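PDB 2XBT: cellulosomal scaffoldin from Bacteroides cellulosolvens, which organises the cellulosome as its scaffold, this piece being a family 3b carbohydrate-binding module that probably attaches the complex to cellulose. Local coordinates for residues T74-S79 and N86-I91. Sequence-based numbering, arbitrary orientation.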
ATOM      1  N   THR A  74       6.809  -8.294   1.505  1.00 25.90           N
ATOM      2  CA  THR A  74       7.312  -9.379   0.687  1.00 22.21           C
ATOM      3  C   THR A  74       7.030  -9.047  -0.771  1.00 23.65           C
ATOM      4  O   THR A  74       6.137  -8.268  -1.071  1.00 21.42           O
ATOM      5  CB  THR A  74       6.628 -10.714   1.044  1.00 21.89           C
ATOM      6  OG1 THR A  74       5.218 -10.598   0.840  1.00 22.80           O
ATOM      7  CG2 THR A  74       6.890 -11.073   2.513  1.00 27.64           C
ATOM      8  N   PHE A  75       7.810  -9.630  -1.675  1.00 24.25           N
ATOM      9  CA  PHE A  75       7.591  -9.445  -3.092  1.00 23.10           C
ATOM     10  C   PHE A  75       7.169 -10.789  -3.657  1.00 25.88           C
ATOM     11  O   PHE A  75       7.769 -11.823  -3.339  1.00 24.03           O
ATOM     12  CB  PHE A  75       8.872  -8.934  -3.746  1.00 22.88           C
ATOM     13  CG  PHE A  75       9.367  -7.646  -3.150  1.00 25.68           C
ATOM     14  CD1 PHE A  75       8.935  -6.432  -3.648  1.00 26.22           C
ATOM     15  CD2 PHE A  75      10.237  -7.651  -2.070  1.00 27.38           C
ATOM     16  CE1 PHE A  75       9.371  -5.231  -3.096  1.00 25.43           C
ATOM     17  CE2 PHE A  75      10.679  -6.452  -1.511  1.00 27.22           C
ATOM     18  CZ  PHE A  75      10.244  -5.245  -2.026  1.00 27.76           C
ATOM     19  N   ASN A  76       6.136 -10.763  -4.492  1.00 23.35           N
ATOM     20  CA  ASN A  76       5.396 -11.958  -4.853  1.00 25.15           C
ATOM     21  C   ASN A  76       5.018 -11.978  -6.319  1.00 25.71           C
ATOM     22  O   ASN A  76       4.759 -10.934  -6.906  1.00 24.32           O
ATOM     23  CB  ASN A  76       4.093 -12.001  -4.061  1.00 25.52           C
ATOM     24  CG  ASN A  76       4.316 -11.857  -2.576  1.00 30.73           C
ATOM     25  OD1 ASN A  76       4.490 -12.847  -1.874  1.00 28.74           O
ATOM     26  ND2 ASN A  76       4.347 -10.617  -2.095  1.00 25.65           N
ATOM     27  N   ASN A  77       4.957 -13.174  -6.895  1.00 28.41           N
ATOM     28  CA  ASN A  77       4.436 -13.317  -8.247  1.00 24.82           C
ATOM     29  C   ASN A  77       2.927 -13.137  -8.294  1.00 27.42           C
ATOM     30  O   ASN A  77       2.206 -13.638  -7.436  1.00 31.21           O
ATOM     31  CB  ASN A  77       4.812 -14.684  -8.815  1.00 32.54           C
ATOM     32  CG  ASN A  77       6.303 -14.852  -8.953  1.00 36.02           C
ATOM     33  OD1 ASN A  77       6.885 -15.800  -8.433  1.00 41.38           O
ATOM     34  ND2 ASN A  77       6.937 -13.914  -9.638  1.00 34.58           N
ATOM     35  N   LEU A  78       2.450 -12.412  -9.297  1.00 25.79           N
ATOM     36  CA  LEU A  78       1.020 -12.218  -9.481  1.00 26.27           C
ATOM     37  C   LEU A  78       0.496 -13.242 -10.472  1.00 32.43           C
ATOM     38  O   LEU A  78       1.117 -13.469 -11.505  1.00 31.23           O
ATOM     39  CB  LEU A  78       0.739 -10.825 -10.040  1.00 24.34           C
ATOM     40  CG  LEU A  78      -0.747 -10.504 -10.154  1.00 26.34           C
ATOM     41  CD1 LEU A  78      -1.374 -10.440  -8.779  1.00 28.46           C
ATOM     42  CD2 LEU A  78      -0.971  -9.204 -10.914  1.00 26.40           C
ATOM     43  N   SER A  79      -0.647 -13.849 -10.166  1.00 28.09           N
ATOM     44  CA  SER A  79      -1.315 -14.714 -11.141  1.00 36.12           C
ATOM     45  C   SER A  79      -2.833 -14.631 -11.032  1.00 42.61           C
ATOM     46  O   SER A  79      -3.386 -14.674  -9.931  1.00 42.55           O
ATOM     47  CB  SER A  79      -0.855 -16.155 -11.013  1.00 39.03           C
ATOM     48  OG  SER A  79      -1.333 -16.701  -9.805  1.00 47.54           O
ATOM     49  N   ASN A  86       3.188  -8.132 -13.141  1.00 23.44           N
ATOM     50  CA  ASN A  86       3.494  -9.551 -12.972  1.00 26.71           C
ATOM     51  C   ASN A  86       3.939  -9.874 -11.541  1.00 26.36           C
ATOM     52  O   ASN A  86       4.288 -11.013 -11.222  1.00 25.02           O
ATOM     53  CB  ASN A  86       4.504 -10.038 -14.017  1.00 26.46           C
ATOM     54  CG  ASN A  86       5.858  -9.334 -13.918  1.00 27.41           C
ATOM     55  OD1 ASN A  86       6.013  -8.333 -13.223  1.00 26.40           O
ATOM     56  ND2 ASN A  86       6.843  -9.860 -14.634  1.00 29.21           N
ATOM     57  N   LYS A  87       3.918  -8.851 -10.685  1.00 23.43           N
ATOM     58  CA  LYS A  87       4.287  -8.994  -9.289  1.00 22.22           C
ATOM     59  C   LYS A  87       3.432  -8.091  -8.412  1.00 20.72           C
ATOM     60  O   LYS A  87       2.722  -7.214  -8.903  1.00 20.23           O
ATOM     61  CB  LYS A  87       5.749  -8.593  -9.061  1.00 21.35           C
ATOM     62  CG  LYS A  87       6.783  -9.238  -9.997  1.00 28.75           C
ATOM     63  CD  LYS A  87       7.380 -10.513  -9.426  1.00 30.07           C
ATOM     64  CE  LYS A  87       8.507 -11.022 -10.321  1.00 38.58           C
ATOM     65  NZ  LYS A  87       9.006 -12.375  -9.930  1.00 39.20           N
ATOM     66  N   TYR A  88       3.516  -8.312  -7.104  1.00 23.17           N
ATOM     67  CA  TYR A  88       3.003  -7.344  -6.145  1.00 18.99           C
ATOM     68  C   TYR A  88       3.855  -7.318  -4.891  1.00 20.02           C
ATOM     69  O   TYR A  88       4.438  -8.330  -4.501  1.00 19.94           O
ATOM     70  CB  TYR A  88       1.545  -7.595  -5.781  1.00 19.75           C
ATOM     71  CG  TYR A  88       1.275  -8.929  -5.148  1.00 22.07           C
ATOM     72  CD1 TYR A  88       1.184  -9.059  -3.754  1.00 24.44           C
ATOM     73  CD2 TYR A  88       1.121 -10.062  -5.926  1.00 23.07           C
ATOM     74  CE1 TYR A  88       0.932 -10.309  -3.163  1.00 22.55           C
ATOM     75  CE2 TYR A  88       0.868 -11.294  -5.357  1.00 29.60           C
ATOM     76  CZ  TYR A  88       0.778 -11.413  -3.974  1.00 30.19           C
ATOM     77  OH  TYR A  88       0.537 -12.643  -3.420  1.00 31.82           O
ATOM     78  N   ILE A  89       3.962  -6.136  -4.301  1.00 17.14           N
ATOM     79  CA  ILE A  89       4.513  -6.002  -2.968  1.00 20.08           C
ATOM     80  C   ILE A  89       3.325  -6.221  -2.037  1.00 17.43           C
ATOM     81  O   ILE A  89       2.256  -5.645  -2.262  1.00 19.47           O
ATOM     82  CB  ILE A  89       5.015  -4.583  -2.718  1.00 20.56           C
ATOM     83  CG1 ILE A  89       5.965  -4.151  -3.836  1.00 25.43           C
ATOM     84  CG2 ILE A  89       5.704  -4.490  -1.349  1.00 23.47           C
ATOM     85  CD1 ILE A  89       6.059  -2.675  -3.981  1.00 26.72           C
ATOM     86  N   GLU A  90       3.521  -7.017  -0.993  1.00 19.74           N
ATOM     87  CA  GLU A  90       2.508  -7.145   0.050  1.00 18.51           C
ATOM     88  C   GLU A  90       3.048  -6.601   1.346  1.00 19.77           C
ATOM     89  O   GLU A  90       4.036  -7.111   1.881  1.00 19.78           O
ATOM     90  CB  GLU A  90       2.074  -8.597   0.253  1.00 20.80           C
ATOM     91  CG  GLU A  90       0.991  -8.739   1.324  1.00 22.32           C
ATOM     92  CD  GLU A  90       0.330 -10.105   1.300  1.00 33.49           C
ATOM     93  OE1 GLU A  90       0.845 -11.025   1.964  1.00 35.26           O
ATOM     94  OE2 GLU A  90      -0.701 -10.257   0.614  1.00 34.31           O
ATOM     95  N   ILE A  91       2.376  -5.575   1.850  1.00 17.78           N
ATOM     96  CA  ILE A  91       2.754  -4.951   3.107  1.00 19.56           C
ATOM     97  C   ILE A  91       1.839  -5.461   4.213  1.00 21.16           C
ATOM     98  O   ILE A  91       0.614  -5.449   4.081  1.00 19.04           O
ATOM     99  CB  ILE A  91       2.689  -3.423   2.977  1.00 19.34           C
ATOM    100  CG1 ILE A  91       3.691  -2.948   1.919  1.00 21.66           C
ATOM    101  CG2 ILE A  91       2.963  -2.735   4.314  1.00 23.07           C
ATOM    102  CD1 ILE A  91       3.523  -1.504   1.547  1.00 23.21           C
TER
HETATM  103  O   HOH W   1       3.210 -10.842   2.863  1.00 36.51           O
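Asn76 and Tyr88 face each other as a hydrogen-bonded antiparallel pair, and here the packing is tightest. Tyr88 CG stands between its own backbone N and carbonyl carbon (chi1 61°), which swings the ring across toward Asn76, whose CB sits over one ring face, 3.4 Å from Tyr88 CZ, in a CH-pi contact. The short amide lies nearly parallel to the ring, 18° apart; its ND2 donates to Thr74 OG1, which lies in the amide plane, and more weakly to Tyr88 O. The Leu78 side chain crosses that of Tyr88 at about a right angle, with CD1 3.8 Å from Tyr88 CD2. A serine in place of Tyr88 would probably take away the ring face under Asn76 CB and open a gap beside Leu78 CD1. On the other face Phe75 CE1 meets Ile89 CG1 at 3.6 Å, side by side, both residues also touching Tyr51; apolar chains suit this face, where Ile89 is buried. The Thr74 end, exposed on the outermost strand, is looser: hydroxyl and carboxylate suit a place where water bridges Thr74 OG1 and Glu90 OE1, while Glu90 OE2 salt-bridges Arg48. Leu78 N donates to Asn86 O; toward strand 45-51, Asn86 and Lys87 both face Tyr51 in a classic beta bulge, within this antiparallel edge hairpin of the CBM3 beta-sandwich.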